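Polysaccharide Lyase Family 6 (Bacteroides cellulosilyticus, PDB 6QPS) probably cleaves mannuronic acid-rich alginate by beta-elimination, as a calcium-binding polysaccharide lyase of family 6. Local coordinates at residues A109-H114 and G152-V157; I137-D142 and F171-V176. All blocks are in the same frame, centred on the assembly; numbering follows the deposited sequence.

Interaction 1. Residues A109-H114 and G152-V157; sequences AWAIGH and GDEYWV
The carbonyl O of His114 accepts the backbone N-H of Tyr155 in a short, straight bond, O to N 2.8 Å with 165° at the hydrogen. The same oxygen lies 3.3 Å from Glu154 CA in a CA-H...O contact. Beyond this bond the two side chains meet: the edge of the His114 imidazole is turned toward one face of the Tyr155 ring, planes 54° apart, with CE1 of His114 about 3.2 Å above the centre of the phenol. His114 CG stands opposite its own N (chi1 -171°), which swings the imidazole across the tyrosine. A water joins three side chains, 2.8 Å from His114 NE2 and 2.9 Å from Tyr155 OH, and donates to Asp153 OD2 at 2.7 Å. Tyr155 OH is also bonded to Arg216. In this parallel beta-helix, the fold of the chondroitinase B-like family, strands 99-111 and 155-159 belong to different faces, and the loop 112-114 reaches the start of the latter. Tyr155 lies about 6 Å, side chain to side chain, from the calcium ligand Glu213. The carboxylate of Glu154 is buried among the loops: OE1 takes a weak bond from Ala111 N at 3.4 Å but is paired chiefly in a salt bridge with Lys145, whose NZ also donates to Gly113 O, while OE2 receives the backbone N-H of Asp142.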
loop_
_atom_site.group_PDB
_atom_site.type_symbol
_atom_site.label_atom_id
_atom_site.label_comp_id
_atom_site.label_asym_id
_atom_site.label_seq_id
_atom_site.Cartn_x
_atom_site.Cartn_y
_atom_site.Cartn_z
ATOM N N ALA A 109 -12.201 -3.683 18.194
ATOM C CA ALA A 109 -13.347 -4.171 17.435
ATOM C C ALA A 109 -12.839 -5.234 16.469
ATOM O O ALA A 109 -11.633 -5.373 16.264
ATOM C CB ALA A 109 -13.961 -3.023 16.629
ATOM N N TRP A 110 -13.755 -6.015 15.897
ATOM C CA TRP A 110 -13.334 -7.029 14.939
ATOM C C TRP A 110 -14.514 -7.456 14.073
ATOM O O TRP A 110 -15.680 -7.240 14.418
ATOM C CB TRP A 110 -12.727 -8.261 15.630
ATOM C CG TRP A 110 -13.673 -8.960 16.568
ATOM C CD1 TRP A 110 -14.565 -9.930 16.243
ATOM C CD2 TRP A 110 -13.814 -8.742 17.975
ATOM N NE1 TRP A 110 -15.268 -10.327 17.352
ATOM C CE2 TRP A 110 -14.820 -9.621 18.435
ATOM C CE3 TRP A 110 -13.179 -7.902 18.892
ATOM C CZ2 TRP A 110 -15.208 -9.680 19.774
ATOM C CZ3 TRP A 110 -13.567 -7.965 20.224
ATOM C CH2 TRP A 110 -14.576 -8.841 20.647
ATOM N N ALA A 111 -14.180 -8.090 12.951
ATOM C CA ALA A 111 -15.189 -8.495 11.981
ATOM C C ALA A 111 -15.999 -9.684 12.464
ATOM O O ALA A 111 -15.459 -10.676 12.972
ATOM C CB ALA A 111 -14.518 -8.876 10.671
ATOM N N ILE A 112 -17.320 -9.594 12.274
ATOM C CA ILE A 112 -18.186 -10.746 12.500
ATOM C C ILE A 112 -17.793 -11.888 11.577
ATOM O O ILE A 112 -17.623 -13.033 12.013
ATOM C CB ILE A 112 -19.670 -10.352 12.373
ATOM C CG1 ILE A 112 -20.083 -9.558 13.625
ATOM C CG2 ILE A 112 -20.538 -11.620 12.238
ATOM C CD1 ILE A 112 -21.475 -8.964 13.540
ATOM N N GLY A 113 -17.638 -11.594 10.296
ATOM C CA GLY A 113 -17.125 -12.570 9.357
ATOM C C GLY A 113 -15.774 -12.166 8.788
ATOM O O GLY A 113 -14.791 -12.071 9.524
ATOM N N HIS A 114 -15.715 -11.944 7.475
ATOM C CA HIS A 114 -14.455 -11.698 6.777
ATOM C C HIS A 114 -14.069 -10.231 6.736
ATOM O O HIS A 114 -12.877 -9.935 6.663
ATOM C CB HIS A 114 -14.568 -12.216 5.327
ATOM C CG HIS A 114 -13.269 -12.226 4.571
ATOM N ND1 HIS A 114 -12.817 -11.150 3.837
ATOM C CD2 HIS A 114 -12.330 -13.194 4.429
ATOM C CE1 HIS A 114 -11.648 -11.446 3.294
ATOM N NE2 HIS A 114 -11.335 -12.685 3.627
ATOM N N GLY A 152 -7.460 -18.099 10.790
ATOM C CA GLY A 152 -8.503 -17.095 10.686
ATOM C C GLY A 152 -8.061 -15.927 9.836
ATOM O O GLY A 152 -6.885 -15.573 9.785
ATOM N N ASP A 153 -9.024 -15.315 9.158
ATOM C CA ASP A 153 -8.760 -14.261 8.191
ATOM C C ASP A 153 -9.814 -13.183 8.345
ATOM O O ASP A 153 -11.015 -13.478 8.351
ATOM C CB ASP A 153 -8.867 -14.858 6.785
ATOM C CG ASP A 153 -7.867 -14.290 5.818
ATOM O OD1 ASP A 153 -7.037 -13.452 6.220
ATOM O OD2 ASP A 153 -7.916 -14.701 4.639
ATOM N N GLU A 154 -9.375 -11.938 8.454
ATOM C CA GLU A 154 -10.316 -10.823 8.457
ATOM C C GLU A 154 -9.638 -9.596 7.861
ATOM O O GLU A 154 -8.440 -9.379 8.074
ATOM C CB GLU A 154 -10.902 -10.505 9.851
ATOM C CG GLU A 154 -9.879 -10.123 10.911
ATOM C CD GLU A 154 -10.442 -10.082 12.334
ATOM O OE1 GLU A 154 -11.664 -10.309 12.540
ATOM O OE2 GLU A 154 -9.642 -9.814 13.254
ATOM N N TYR A 155 -10.387 -8.826 7.074
ATOM C CA TYR A 155 -9.858 -7.646 6.407
ATOM C C TYR A 155 -10.432 -6.410 7.083
ATOM O O TYR A 155 -11.643 -6.336 7.319
ATOM C CB TYR A 155 -10.257 -7.625 4.918
ATOM C CG TYR A 155 -9.604 -8.633 3.991
ATOM C CD1 TYR A 155 -8.909 -9.738 4.457
ATOM C CD2 TYR A 155 -9.696 -8.457 2.614
ATOM C CE1 TYR A 155 -8.309 -10.640 3.577
ATOM C CE2 TYR A 155 -9.123 -9.334 1.744
ATOM C CZ TYR A 155 -8.444 -10.445 2.203
ATOM O OH TYR A 155 -7.890 -11.347 1.318
ATOM N N TRP A 156 -9.605 -5.392 7.334
ATOM C CA TRP A 156 -10.088 -4.227 8.078
ATOM C C TRP A 156 -10.982 -3.320 7.225
ATOM O O TRP A 156 -12.122 -3.030 7.604
ATOM C CB TRP A 156 -8.923 -3.463 8.715
ATOM C CG TRP A 156 -8.451 -4.111 10.014
ATOM C CD1 TRP A 156 -8.972 -5.234 10.615
ATOM C CD2 TRP A 156 -7.375 -3.673 10.853
ATOM N NE1 TRP A 156 -8.265 -5.527 11.755
ATOM C CE2 TRP A 156 -7.306 -4.561 11.938
ATOM C CE3 TRP A 156 -6.463 -2.618 10.789
ATOM C CZ2 TRP A 156 -6.362 -4.422 12.949
ATOM C CZ3 TRP A 156 -5.548 -2.462 11.821
ATOM C CH2 TRP A 156 -5.502 -3.356 12.873
ATOM N N VAL A 157 -10.481 -2.872 6.075
ATOM C CA VAL A 157 -11.189 -1.946 5.191
ATOM C C VAL A 157 -11.204 -2.502 3.767
ATOM O O VAL A 157 -10.156 -2.851 3.213
ATOM C CB VAL A 157 -10.543 -0.547 5.207
ATOM C CG1 VAL A 157 -11.319 0.415 4.310
ATOM C CG2 VAL A 157 -10.443 -0.012 6.612
HETATM O O HOH W 1 -9.039 -13.813 2.383
#

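Interaction 2. Residues I137-D142 and F171-V176; sequences IDECND and FANKRV
Two successive turns of a parallel beta-helix stack here, strand 131-138 on strand 170-172, and the contact follows both chains from the strand ends into the loops beyond. Ile137 pairs with Phe171 and Asp138 with Ala172 in parallel register; Ala172 N donates to Ile137 O, and Glu139 N to Ala172 O. Inside the coil, Ile137 CD1 packs at the edge of the Phe171 ring, 3.6 Å from CE2, and that ring meets Phe201 of the next coil, planes about 20° apart. On the other face, that of Asp138 and Ala172, Asp138 lies beside Asn173 just past the strand end, and Asn173 ND2 gives OD1 of Asp138 an almost linear bond of 2.8 Å. Glu139 and Asn173 both have positive phi, where the chains leave the strands in matching fashion. Arg175 forms a two-pronged salt bridge with Glu139, NE to OE1 and NH2 to OE2, each 2.9 Å; both oxygens use their syn lone pairs, and with the two planes only 16° apart the paired bonds fix the rotation of each group against the other. Arg175 reaches out on a straight chain, whereas Glu139 folds at chi2 (-77°) to bring its carboxylate across. The Asn141 amide bridges the loops: Lys174 NZ, whose main partner is Glu154 O, also bonds a water that donates to Asn141 OD1. That oxygen accepts Arg175 N at 2.9 Å from above the carbonyl plane, while ND2 donates to Asn173 O, 3.0 Å away and in the plane of both groups.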
loop_
_atom_site.group_PDB
_atom_site.type_symbol
_atom_site.label_atom_id
_atom_site.label_comp_id
_atom_site.label_asym_id
_atom_site.label_seq_id
_atom_site.Cartn_x
_atom_site.Cartn_y
_atom_site.Cartn_z
ATOM N N ILE A 137 -7.772 2.731 13.388
ATOM C CA ILE A 137 -8.055 1.314 13.608
ATOM C C ILE A 137 -6.818 0.722 14.278
ATOM O O ILE A 137 -5.734 0.658 13.672
ATOM C CB ILE A 137 -8.374 0.571 12.305
ATOM C CG1 ILE A 137 -9.527 1.228 11.545
ATOM C CG2 ILE A 137 -8.720 -0.900 12.617
ATOM C CD1 ILE A 137 -9.929 0.517 10.227
ATOM N N ASP A 138 -6.963 0.299 15.537
ATOM C CA ASP A 138 -5.846 -0.200 16.337
ATOM C C ASP A 138 -6.296 -1.446 17.090
ATOM O O ASP A 138 -7.373 -1.446 17.698
ATOM C CB ASP A 138 -5.372 0.874 17.338
ATOM C CG ASP A 138 -4.116 0.464 18.112
ATOM O OD1 ASP A 138 -3.314 -0.338 17.621
ATOM O OD2 ASP A 138 -3.926 0.933 19.256
ATOM N N GLU A 139 -5.493 -2.515 17.014
ATOM C CA GLU A 139 -5.727 -3.733 17.810
ATOM C C GLU A 139 -7.095 -4.361 17.524
ATOM O O GLU A 139 -7.713 -4.951 18.413
ATOM C CB GLU A 139 -5.574 -3.476 19.316
ATOM C CG GLU A 139 -4.221 -2.949 19.752
ATOM C CD GLU A 139 -3.134 -4.010 19.800
ATOM O OE1 GLU A 139 -3.409 -5.190 19.486
ATOM O OE2 GLU A 139 -1.981 -3.659 20.163
ATOM N N CYS A 140 -7.575 -4.278 16.279
ATOM C CA CYS A 140 -8.925 -4.744 15.948
ATOM C C CYS A 140 -8.873 -6.201 15.485
ATOM O O CYS A 140 -9.107 -6.540 14.318
ATOM C CB CYS A 140 -9.569 -3.816 14.925
ATOM S SG CYS A 140 -10.236 -2.278 15.657
ATOM N N ASN A 141 -8.586 -7.077 16.454
ATOM C CA ASN A 141 -8.325 -8.492 16.209
ATOM C C ASN A 141 -9.364 -9.361 16.912
ATOM O O ASN A 141 -9.547 -9.258 18.125
ATOM C CB ASN A 141 -6.908 -8.815 16.701
ATOM C CG ASN A 141 -5.847 -7.978 16.005
ATOM O OD1 ASN A 141 -5.732 -8.009 14.778
ATOM N ND2 ASN A 141 -5.077 -7.224 16.768
ATOM N N ASP A 142 -10.027 -10.234 16.148
ATOM C CA ASP A 142 -11.040 -11.134 16.691
ATOM C C ASP A 142 -10.389 -12.081 17.679
ATOM O O ASP A 142 -9.486 -12.840 17.297
ATOM C CB ASP A 142 -11.642 -11.934 15.536
ATOM C CG ASP A 142 -12.818 -12.807 15.952
ATOM O OD1 ASP A 142 -13.039 -12.999 17.169
ATOM O OD2 ASP A 142 -13.523 -13.295 15.035
ATOM N N PHE A 171 -3.541 3.138 11.108
ATOM C CA PHE A 171 -3.926 1.732 11.147
ATOM C C PHE A 171 -2.743 0.942 11.679
ATOM O O PHE A 171 -1.681 0.939 11.048
ATOM C CB PHE A 171 -4.251 1.199 9.749
ATOM C CG PHE A 171 -5.274 1.999 8.970
ATOM C CD1 PHE A 171 -4.883 2.872 7.972
ATOM C CD2 PHE A 171 -6.622 1.834 9.200
ATOM C CE1 PHE A 171 -5.827 3.560 7.226
ATOM C CE2 PHE A 171 -7.570 2.549 8.455
ATOM C CZ PHE A 171 -7.158 3.391 7.458
ATOM N N ALA A 172 -2.906 0.265 12.818
ATOM C CA ALA A 172 -1.763 -0.432 13.394
ATOM C C ALA A 172 -2.161 -1.646 14.221
ATOM O O ALA A 172 -3.288 -1.771 14.708
ATOM C CB ALA A 172 -0.920 0.503 14.277
ATOM N N ASN A 173 -1.185 -2.536 14.396
ATOM C CA ASN A 173 -1.269 -3.681 15.311
ATOM C C ASN A 173 -2.323 -4.705 14.905
ATOM O O ASN A 173 -3.026 -5.266 15.752
ATOM C CB ASN A 173 -1.431 -3.210 16.751
ATOM C CG ASN A 173 -0.290 -2.288 17.158
ATOM O OD1 ASN A 173 0.863 -2.683 17.089
ATOM N ND2 ASN A 173 -0.596 -1.046 17.485
ATOM N N LYS A 174 -2.396 -4.975 13.602
ATOM C CA LYS A 174 -3.145 -6.126 13.115
ATOM C C LYS A 174 -2.338 -7.395 13.404
ATOM O O LYS A 174 -1.147 -7.464 13.078
ATOM C CB LYS A 174 -3.464 -5.981 11.625
ATOM C CG LYS A 174 -4.551 -6.986 11.195
ATOM C CD LYS A 174 -4.958 -6.794 9.724
ATOM C CE LYS A 174 -6.272 -7.464 9.340
ATOM N NZ LYS A 174 -6.368 -8.844 9.920
ATOM N N ARG A 175 -2.975 -8.377 14.062
ATOM C CA ARG A 175 -2.316 -9.586 14.547
ATOM C C ARG A 175 -2.907 -10.865 13.977
ATOM O O ARG A 175 -2.344 -11.943 14.211
ATOM C CB ARG A 175 -2.347 -9.639 16.085
ATOM C CG ARG A 175 -1.730 -8.395 16.754
ATOM C CD ARG A 175 -1.813 -8.427 18.299
ATOM N NE ARG A 175 -1.405 -7.148 18.882
ATOM C CZ ARG A 175 -0.141 -6.796 19.111
ATOM N NH1 ARG A 175 0.853 -7.627 18.819
ATOM N NH2 ARG A 175 0.131 -5.618 19.651
ATOM N N VAL A 176 -4.025 -10.782 13.268
ATOM C CA VAL A 176 -4.650 -11.906 12.582
ATOM C C VAL A 176 -4.392 -11.739 11.099
ATOM O O VAL A 176 -4.231 -10.623 10.601
ATOM C CB VAL A 176 -6.161 -11.902 12.907
ATOM C CG1 VAL A 176 -6.924 -12.915 12.072
ATOM C CG2 VAL A 176 -6.382 -12.149 14.418
HETATM O O HOH W 2 -7.341 -8.567 12.538
#

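The centres of interactions 1 and 2 lie 10 Å apart, on the same side of the chain's centre, and their segments alternate along the chain: 109-114, 137-142, 152-157, 171-176. Strands 99-111 and 131-138 are lateral neighbours, and 131-138 is followed by 155-159, so the contacts share consecutive coils. They also touch directly: Trp156 NE1 reaches Cys140 O at 2.9 Å, and Lys174 NZ donates to Glu154 O at 2.8 Å. Residues 152-157 and 171-176 are thus tied together across neighbouring coils, beside the calcium-bearing part of the beta-helix. Interaction 1 is the nearer to the ion, with the Tyr155 side chain about 10 Å away against about 13 Å for that of Lys174.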